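PDB 1W8S: fructose-bisphosphate aldolase class I from Thermoproteus tenax, which is a class I aldolase of the DeoC/LacD family, built on a TIM-barrel fold and assembled from several identical subunits. Local coordinates for residues Ala13-His25 with Leu221-Trp235. The protein carries 2 engineered substitutions. Sequence-based numbering, arbitrary orientation.
Sequences ARRGKSIILAYDH and LEAGALGIAVGRNVW. With FBP (1,6-di-O-phosphono-beta-D-fructofuranose), chain O.
Trp235 meets Tyr23 and His25 just beyond the parallel strands 18-22 and 227-230, whose pairing closes the TIM barrel between its first and last strands. This seam illustrates how a barrel joins its hydrophobic layer to a ligand pocket at its strands' C-terminal ends. On the helix-facing side Ile19 and Ile228 run alongside each other, Ile19 CG2 being 3.9 Å from Ile228 CG1, and the same methyl also touches Val230 CG1. CG of Trp235 is turned in between its own N and C (chi1 51°), from where the indole rim reaches over the centre of one His25 face. Trp235 CZ2 lies 3.4 Å from His25 CG. These two planes stand at 84°, a T-shaped pair. Tyr23 in turn presents its own edge to the face of the indole's five-membered ring, while its hydroxyl is hydrogen-bonded to Ser40 O and to Arg166 NH2 of a neighbouring subunit. Packed against the indole, which probably steadies its ring, His25 donates the N-H of NE2 to FBP O1P at 2.6 Å. Arg232 NE also donates to FBP O1P, at 2.9 Å, and the backbone N of Arg232 makes a third hydrogen bond to it. Trp235 NE1 donates almost straight (175°) to Ala22 O at 3.0 Å, the acceptor lying in the indole plane.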
ATOM      1  N   ALA E  13     -28.473 -13.106 -22.343  1.00 14.07           N
ATOM      2  CA  ALA E  13     -28.483 -13.823 -23.622  1.00 14.56           C
ATOM      3  C   ALA E  13     -29.652 -14.778 -23.742  1.00 14.60           C
ATOM      4  O   ALA E  13     -29.500 -15.945 -24.098  1.00 14.32           O
ATOM      5  CB  ALA E  13     -27.163 -14.558 -23.835  1.00 14.95           C
ATOM      6  N   ARG E  14     -30.831 -14.274 -23.439  1.00 15.38           N
ATOM      7  CA  ARG E  14     -32.052 -15.075 -23.532  1.00 16.44           C
ATOM      8  C   ARG E  14     -32.312 -15.620 -24.927  1.00 15.76           C
ATOM      9  O   ARG E  14     -32.910 -16.685 -25.070  1.00 15.51           O
ATOM     10  CB  ARG E  14     -33.251 -14.263 -23.069  1.00 17.49           C
ATOM     11  CG  ARG E  14     -33.576 -13.057 -23.917  1.00 20.51           C
ATOM     12  CD  ARG E  14     -34.691 -12.171 -23.340  1.00 26.11           C
ATOM     13  NE  ARG E  14     -35.834 -12.210 -24.226  1.00 30.60           N
ATOM     14  CZ  ARG E  14     -36.142 -11.317 -25.170  1.00 34.59           C
ATOM     15  NH1 ARG E  14     -35.430 -10.204 -25.338  1.00 35.51           N
ATOM     16  NH2 ARG E  14     -37.221 -11.540 -25.931  1.00 34.66           N
ATOM     17  N   ARG E  15     -31.885 -14.891 -25.957  1.00 15.15           N
ATOM     18  CA  ARG E  15     -32.104 -15.332 -27.334  1.00 15.52           C
ATOM     19  C   ARG E  15     -30.950 -16.178 -27.862  1.00 15.24           C
ATOM     20  O   ARG E  15     -30.973 -16.607 -29.017  1.00 15.45           O
ATOM     21  CB  ARG E  15     -32.395 -14.140 -28.261  1.00 15.65           C
ATOM     22  CG  ARG E  15     -33.780 -13.554 -28.066  1.00 16.58           C
ATOM     23  CD  ARG E  15     -33.893 -12.086 -28.422  1.00 19.06           C
ATOM     24  NE  ARG E  15     -33.044 -11.248 -27.581  1.00 19.74           N
ATOM     25  CZ  ARG E  15     -33.034  -9.919 -27.620  1.00 19.90           C
ATOM     26  NH1 ARG E  15     -32.247  -9.243 -26.804  1.00 19.73           N
ATOM     27  NH2 ARG E  15     -33.830  -9.268 -28.461  1.00 20.55           N
ATOM     28  N   GLY E  16     -29.955 -16.436 -27.014  1.00 13.96           N
ATOM     29  CA  GLY E  16     -28.864 -17.336 -27.337  1.00 14.01           C
ATOM     30  C   GLY E  16     -27.563 -16.634 -27.692  1.00 14.20           C
ATOM     31  O   GLY E  16     -26.521 -17.290 -27.742  1.00 14.35           O
ATOM     32  N   LYS E  17     -27.672 -15.328 -27.994  1.00 13.69           N
ATOM     33  CA  LYS E  17     -26.568 -14.434 -28.314  1.00 13.60           C
ATOM     34  C   LYS E  17     -26.883 -13.130 -27.583  1.00 13.18           C
ATOM     35  O   LYS E  17     -28.035 -12.913 -27.182  1.00 13.24           O
ATOM     36  CB  LYS E  17     -26.479 -14.161 -29.829  1.00 14.25           C
ATOM     37  CG  LYS E  17     -26.120 -15.353 -30.729  1.00 14.65           C
ATOM     38  CD  LYS E  17     -24.844 -16.059 -30.292  1.00 16.40           C
ATOM     39  CE  LYS E  17     -24.632 -17.399 -31.008  1.00 21.09           C
ATOM     40  NZ  LYS E  17     -23.234 -17.844 -30.721  1.00 23.82           N
ATOM     41  N   SER E  18     -25.895 -12.252 -27.452  1.00 12.14           N
ATOM     42  CA  SER E  18     -26.045 -11.069 -26.625  1.00 12.95           C
ATOM     43  C   SER E  18     -25.505  -9.808 -27.312  1.00 12.92           C
ATOM     44  O   SER E  18     -24.492  -9.852 -28.004  1.00 12.84           O
ATOM     45  CB  SER E  18     -25.331 -11.312 -25.282  1.00 13.35           C
ATOM     46  OG  SER E  18     -25.382 -10.175 -24.406  1.00 14.45           O
ATOM     47  N   ILE E  19     -26.227  -8.702 -27.162  1.00 12.39           N
ATOM     48  CA  ILE E  19     -25.708  -7.390 -27.495  1.00 12.50           C
ATOM     49  C   ILE E  19     -25.844  -6.539 -26.248  1.00 12.19           C
ATOM     50  O   ILE E  19     -26.933  -6.389 -25.721  1.00 11.23           O
ATOM     51  CB  ILE E  19     -26.471  -6.709 -28.643  1.00 12.88           C
ATOM     52  CG1 ILE E  19     -26.470  -7.574 -29.900  1.00 12.91           C
ATOM     53  CG2 ILE E  19     -25.839  -5.350 -28.922  1.00 13.73           C
ATOM     54  CD1 ILE E  19     -27.224  -6.981 -31.057  1.00 15.88           C
ATOM     55  N   ILE E  20     -24.725  -5.980 -25.814  1.00 12.38           N
ATOM     56  CA  ILE E  20     -24.676  -5.121 -24.638  1.00 13.29           C
ATOM     57  C   ILE E  20     -24.264  -3.756 -25.113  1.00 12.58           C
ATOM     58  O   ILE E  20     -23.308  -3.646 -25.846  1.00 12.48           O
ATOM     59  CB  ILE E  20     -23.626  -5.644 -23.643  1.00 13.11           C
ATOM     60  CG1 ILE E  20     -23.967  -7.052 -23.167  1.00 14.36           C
ATOM     61  CG2 ILE E  20     -23.542  -4.719 -22.458  1.00 15.63           C
ATOM     62  CD1 ILE E  20     -25.267  -7.139 -22.533  1.00 15.20           C
ATOM     63  N   LEU E  21     -25.007  -2.735 -24.721  1.00 12.87           N
ATOM     64  CA  LEU E  21     -24.681  -1.366 -25.095  1.00 12.61           C
ATOM     65  C   LEU E  21     -23.751  -0.746 -24.039  1.00 12.22           C
ATOM     66  O   LEU E  21     -24.146  -0.482 -22.902  1.00 12.28           O
ATOM     67  CB  LEU E  21     -25.940  -0.526 -25.267  1.00 12.65           C
ATOM     68  CG  LEU E  21     -25.750   0.825 -25.955  1.00 13.24           C
ATOM     69  CD1 LEU E  21     -25.165   0.658 -27.356  1.00 16.08           C
ATOM     70  CD2 LEU E  21     -27.060   1.577 -26.018  1.00 15.09           C
ATOM     71  N   ALA E  22     -22.507  -0.529 -24.439  1.00 12.42           N
ATOM     72  CA  ALA E  22     -21.449  -0.102 -23.540  1.00 13.01           C
ATOM     73  C   ALA E  22     -21.461   1.415 -23.453  1.00 12.99           C
ATOM     74  O   ALA E  22     -21.494   2.088 -24.463  1.00 13.34           O
ATOM     75  CB  ALA E  22     -20.116  -0.581 -24.073  1.00 12.65           C
ATOM     76  N   TYR E  23     -21.405   1.948 -22.247  1.00 12.76           N
ATOM     77  CA  TYR E  23     -21.476   3.363 -22.031  1.00 11.91           C
ATOM     78  C   TYR E  23     -20.648   3.815 -20.826  1.00 13.19           C
ATOM     79  O   TYR E  23     -21.075   4.692 -20.075  1.00 12.64           O
ATOM     80  CB  TYR E  23     -22.910   3.775 -21.853  1.00 11.86           C
ATOM     81  CG  TYR E  23     -23.168   5.242 -21.917  1.00  9.75           C
ATOM     82  CD1 TYR E  23     -22.859   5.959 -23.065  1.00 11.76           C
ATOM     83  CD2 TYR E  23     -23.785   5.914 -20.866  1.00 10.84           C
ATOM     84  CE1 TYR E  23     -23.150   7.321 -23.174  1.00 10.11           C
ATOM     85  CE2 TYR E  23     -24.097   7.284 -20.961  1.00 11.02           C
ATOM     86  CZ  TYR E  23     -23.759   7.977 -22.115  1.00 10.82           C
ATOM     87  OH  TYR E  23     -24.043   9.301 -22.244  1.00 11.18           O
ATOM     88  N   ASP E  24     -19.467   3.219 -20.659  1.00 12.91           N
ATOM     89  CA  ASP E  24     -18.481   3.722 -19.688  1.00 14.62           C
ATOM     90  C   ASP E  24     -17.545   4.757 -20.278  1.00 14.02           C
ATOM     91  O   ASP E  24     -16.623   5.211 -19.605  1.00 14.17           O
ATOM     92  CB  ASP E  24     -17.658   2.590 -19.021  1.00 14.83           C
ATOM     93  CG  ASP E  24     -16.972   1.668 -20.031  1.00 18.77           C
ATOM     94  OD1 ASP E  24     -17.502   1.513 -21.166  1.00 22.00           O
ATOM     95  OD2 ASP E  24     -15.928   1.028 -19.772  1.00 19.10           O
ATOM     96  N   HIS E  25     -17.804   5.176 -21.510  1.00 13.67           N
ATOM     97  CA  HIS E  25     -16.844   5.970 -22.256  1.00 13.45           C
ATOM     98  C   HIS E  25     -16.612   7.341 -21.635  1.00 12.93           C
ATOM     99  O   HIS E  25     -15.543   7.917 -21.780  1.00 12.52           O
ATOM    100  CB  HIS E  25     -17.306   6.102 -23.702  1.00 13.74           C
ATOM    101  CG  HIS E  25     -17.462   4.785 -24.405  1.00 13.65           C
ATOM    102  ND1 HIS E  25     -18.313   3.794 -23.960  1.00 16.32           N
ATOM    103  CD2 HIS E  25     -16.892   4.311 -25.542  1.00 13.82           C
ATOM    104  CE1 HIS E  25     -18.238   2.758 -24.776  1.00 17.22           C
ATOM    105  NE2 HIS E  25     -17.392   3.052 -25.752  1.00 13.28           N
ATOM    106  N   LEU E 221     -19.321 -13.885 -34.634  1.00 15.54           N
ATOM    107  CA  LEU E 221     -20.326 -14.935 -34.477  1.00 15.78           C
ATOM    108  C   LEU E 221     -19.882 -16.271 -35.093  1.00 15.82           C
ATOM    109  O   LEU E 221     -20.156 -17.308 -34.531  1.00 15.36           O
ATOM    110  CB  LEU E 221     -21.659 -14.488 -35.061  1.00 16.32           C
ATOM    111  CG  LEU E 221     -22.307 -13.286 -34.369  1.00 16.84           C
ATOM    112  CD1 LEU E 221     -23.392 -12.691 -35.256  1.00 17.92           C
ATOM    113  CD2 LEU E 221     -22.851 -13.698 -32.985  1.00 17.55           C
ATOM    114  N   GLU E 222     -19.203 -16.237 -36.233  1.00 16.38           N
ATOM    115  CA  GLU E 222     -18.663 -17.448 -36.881  1.00 16.97           C
ATOM    116  C   GLU E 222     -17.631 -18.137 -36.019  1.00 17.03           C
ATOM    117  O   GLU E 222     -17.495 -19.359 -36.052  1.00 16.60           O
ATOM    118  CB  GLU E 222     -17.983 -17.095 -38.198  1.00 17.47           C
ATOM    119  CG  GLU E 222     -18.952 -16.777 -39.316  1.00 21.00           C
ATOM    120  CD  GLU E 222     -18.305 -16.833 -40.679  1.00 23.28           C
ATOM    121  OE1 GLU E 222     -17.072 -16.632 -40.776  1.00 24.11           O
ATOM    122  OE2 GLU E 222     -19.036 -17.089 -41.654  1.00 26.95           O
ATOM    123  N   ALA E 223     -16.905 -17.322 -35.255  1.00 16.06           N
ATOM    124  CA  ALA E 223     -15.857 -17.786 -34.364  1.00 16.32           C
ATOM    125  C   ALA E 223     -16.480 -18.394 -33.120  1.00 15.87           C
ATOM    126  O   ALA E 223     -15.802 -19.034 -32.356  1.00 16.59           O
ATOM    127  CB  ALA E 223     -14.965 -16.654 -33.968  1.00 16.47           C
ATOM    128  N   GLY E 224     -17.775 -18.194 -32.927  1.00 15.39           N
ATOM    129  CA  GLY E 224     -18.489 -18.872 -31.853  1.00 16.29           C
ATOM    130  C   GLY E 224     -18.614 -18.010 -30.612  1.00 15.43           C
ATOM    131  O   GLY E 224     -18.964 -18.485 -29.530  1.00 17.33           O
ATOM    132  N   ALA E 225     -18.338 -16.727 -30.736  1.00 14.77           N
ATOM    133  CA  ALA E 225     -18.566 -15.833 -29.594  1.00 14.43           C
ATOM    134  C   ALA E 225     -20.055 -15.686 -29.241  1.00 14.18           C
ATOM    135  O   ALA E 225     -20.957 -15.897 -30.083  1.00 14.42           O
ATOM    136  CB  ALA E 225     -17.972 -14.511 -29.860  1.00 14.00           C
ATOM    137  N   LEU E 226     -20.297 -15.259 -28.003  1.00 13.38           N
ATOM    138  CA  LEU E 226     -21.645 -15.024 -27.528  1.00 13.44           C
ATOM    139  C   LEU E 226     -22.283 -13.804 -28.176  1.00 12.62           C
ATOM    140  O   LEU E 226     -23.493 -13.735 -28.301  1.00 11.03           O
ATOM    141  CB  LEU E 226     -21.665 -14.853 -26.005  1.00 12.87           C
ATOM    142  CG  LEU E 226     -23.039 -14.632 -25.390  1.00 13.74           C
ATOM    143  CD1 LEU E 226     -23.935 -15.859 -25.538  1.00 15.56           C
ATOM    144  CD2 LEU E 226     -22.908 -14.246 -23.962  1.00 13.60           C
ATOM    145  N   GLY E 227     -21.471 -12.835 -28.560  1.00 12.64           N
ATOM    146  CA  GLY E 227     -21.996 -11.592 -29.095  1.00 13.06           C
ATOM    147  C   GLY E 227     -21.056 -10.409 -28.908  1.00 13.76           C
ATOM    148  O   GLY E 227     -19.837 -10.567 -28.951  1.00 12.54           O
ATOM    149  N   ILE E 228     -21.630  -9.224 -28.709  1.00 13.17           N
ATOM    150  CA  ILE E 228     -20.841  -8.017 -28.750  1.00 13.67           C
ATOM    151  C   ILE E 228     -21.193  -7.089 -27.593  1.00 13.60           C
ATOM    152  O   ILE E 228     -22.320  -7.104 -27.114  1.00 13.21           O
ATOM    153  CB  ILE E 228     -21.013  -7.312 -30.113  1.00 14.45           C
ATOM    154  CG1 ILE E 228     -22.413  -6.703 -30.269  1.00 14.59           C
ATOM    155  CG2 ILE E 228     -20.782  -8.308 -31.255  1.00 14.95           C
ATOM    156  CD1 ILE E 228     -22.632  -5.994 -31.595  1.00 15.53           C
ATOM    157  N   ALA E 229     -20.196  -6.322 -27.153  1.00 12.66           N
ATOM    158  CA  ALA E 229     -20.388  -5.241 -26.217  1.00 12.71           C
ATOM    159  C   ALA E 229     -19.937  -4.015 -26.995  1.00 12.48           C
ATOM    160  O   ALA E 229     -18.758  -3.862 -27.256  1.00 11.94           O
ATOM    161  CB  ALA E 229     -19.555  -5.451 -24.955  1.00 14.43           C
ATOM    162  N   VAL E 230     -20.898  -3.206 -27.436  1.00 11.46           N
ATOM    163  CA  VAL E 230     -20.661  -2.180 -28.444  1.00 12.25           C
ATOM    164  C   VAL E 230     -21.122  -0.823 -27.902  1.00 12.29           C
ATOM    165  O   VAL E 230     -22.187  -0.711 -27.307  1.00 12.07           O
ATOM    166  CB  VAL E 230     -21.429  -2.526 -29.771  1.00 12.75           C
ATOM    167  CG1 VAL E 230     -22.934  -2.683 -29.543  1.00 13.88           C
ATOM    168  CG2 VAL E 230     -21.156  -1.521 -30.891  1.00 13.04           C
ATOM    169  N   GLY E 231     -20.304   0.204 -28.123  1.00 12.98           N
ATOM    170  CA  GLY E 231     -20.621   1.557 -27.745  1.00 12.52           C
ATOM    171  C   GLY E 231     -20.558   2.457 -28.959  1.00 12.26           C
ATOM    172  O   GLY E 231     -21.587   2.751 -29.559  1.00 11.10           O
ATOM    173  N   ARG E 232     -19.353   2.853 -29.357  1.00 11.83           N
ATOM    174  CA  ARG E 232     -19.187   3.872 -30.398  1.00 11.55           C
ATOM    175  C   ARG E 232     -19.834   3.503 -31.719  1.00 11.19           C
ATOM    176  O   ARG E 232     -20.456   4.344 -32.365  1.00 10.75           O
ATOM    177  CB  ARG E 232     -17.702   4.177 -30.617  1.00 11.81           C
ATOM    178  CG  ARG E 232     -17.047   4.854 -29.395  1.00 12.41           C
ATOM    179  CD  ARG E 232     -15.535   4.897 -29.484  1.00 12.25           C
ATOM    180  NE  ARG E 232     -15.021   3.628 -28.986  1.00 13.83           N
ATOM    181  CZ  ARG E 232     -13.759   3.335 -28.876  1.00 14.87           C
ATOM    182  NH1 ARG E 232     -12.836   4.217 -29.210  1.00 16.42           N
ATOM    183  NH2 ARG E 232     -13.414   2.143 -28.420  1.00 16.08           N
ATOM    184  N   ASN E 233     -19.701   2.244 -32.138  1.00 11.52           N
ATOM    185  CA  ASN E 233     -20.261   1.837 -33.440  1.00 12.02           C
ATOM    186  C   ASN E 233     -21.793   1.828 -33.476  1.00 12.34           C
ATOM    187  O   ASN E 233     -22.379   1.681 -34.544  1.00 12.92           O
ATOM    188  CB  ASN E 233     -19.710   0.485 -33.881  1.00 12.02           C
ATOM    189  CG  ASN E 233     -18.417   0.616 -34.615  1.00 12.29           C
ATOM    190  OD1 ASN E 233     -18.392   1.109 -35.756  1.00 12.61           O
ATOM    191  ND2 ASN E 233     -17.321   0.266 -33.956  1.00 11.71           N
ATOM    192  N   VAL E 234     -22.434   1.987 -32.324  1.00 12.42           N
ATOM    193  CA  VAL E 234     -23.847   2.318 -32.266  1.00 13.36           C
ATOM    194  C   VAL E 234     -24.051   3.821 -31.986  1.00 13.81           C
ATOM    195  O   VAL E 234     -24.550   4.530 -32.837  1.00 13.89           O
ATOM    196  CB  VAL E 234     -24.617   1.417 -31.259  1.00 13.63           C
ATOM    197  CG1 VAL E 234     -26.065   1.873 -31.090  1.00 12.54           C
ATOM    198  CG2 VAL E 234     -24.604  -0.029 -31.759  1.00 15.09           C
ATOM    199  N   TRP E 235     -23.673   4.318 -30.811  1.00 14.25           N
ATOM    200  CA  TRP E 235     -24.112   5.678 -30.435  1.00 14.05           C
ATOM    201  C   TRP E 235     -23.296   6.843 -30.966  1.00 14.91           C
ATOM    202  O   TRP E 235     -23.729   7.989 -30.826  1.00 14.33           O
ATOM    203  CB  TRP E 235     -24.381   5.822 -28.935  1.00 14.41           C
ATOM    204  CG  TRP E 235     -23.321   5.353 -28.051  1.00 13.60           C
ATOM    205  CD1 TRP E 235     -23.349   4.260 -27.244  1.00 14.35           C
ATOM    206  CD2 TRP E 235     -22.061   5.979 -27.832  1.00 13.60           C
ATOM    207  NE1 TRP E 235     -22.170   4.157 -26.539  1.00 12.42           N
ATOM    208  CE2 TRP E 235     -21.365   5.207 -26.879  1.00 12.22           C
ATOM    209  CE3 TRP E 235     -21.430   7.111 -28.356  1.00 14.29           C
ATOM    210  CZ2 TRP E 235     -20.086   5.514 -26.468  1.00 11.82           C
ATOM    211  CZ3 TRP E 235     -20.164   7.429 -27.900  1.00 12.69           C
ATOM    212  CH2 TRP E 235     -19.508   6.633 -26.997  1.00 13.18           C
TER
HETATM  213  P1  FBP O 270     -16.733   0.378 -27.842  1.00 16.68           P
HETATM  214  O1P FBP O 270     -17.030   1.812 -28.045  1.00 16.25           O
HETATM  215  O2P FBP O 270     -17.591  -0.606 -28.692  1.00 14.16           O
HETATM  216  O3P FBP O 270     -15.266   0.013 -28.097  1.00 15.13           O
HETATM  217  O1  FBP O 270     -17.070   0.067 -26.315  1.00 15.99           O
HETATM  218  C1  FBP O 270     -16.781  -1.193 -25.747  1.00 20.84           C
HETATM  219  C2  FBP O 270     -15.642  -1.035 -24.730  1.00 24.86           C
HETATM  220  O2  FBP O 270     -15.278  -2.327 -24.194  1.00 26.06           O
HETATM  221  C3  FBP O 270     -15.966  -0.082 -23.571  1.00 24.70           C
HETATM  222  O3  FBP O 270     -16.778  -0.637 -22.549  1.00 25.41           O
HETATM  223  C4  FBP O 270     -14.558   0.276 -23.097  1.00 26.46           C
HETATM  224  O4  FBP O 270     -14.454   1.495 -22.381  1.00 28.33           O
HETATM  225  C5  FBP O 270     -13.816   0.392 -24.422  1.00 28.64           C
HETATM  226  O5  FBP O 270     -14.464  -0.505 -25.341  1.00 27.88           O
HETATM  227  C6  FBP O 270     -12.344   0.043 -24.242  1.00 30.90           C
HETATM  228  O6  FBP O 270     -11.710   0.063 -25.509  1.00 34.26           O
HETATM  229  P2  FBP O 270     -10.414   0.994 -25.781  1.00 35.66           P
HETATM  230  O4P FBP O 270     -10.537   1.493 -27.202  1.00 34.36           O
HETATM  231  O5P FBP O 270     -10.344   2.099 -24.725  1.00 31.87           O
HETATM  232  O6P FBP O 270      -9.133   0.140 -25.796  1.00 29.44           O
HETATM  233  O   HOH W   1     -21.381 -17.430 -32.204  1.00 39.93           O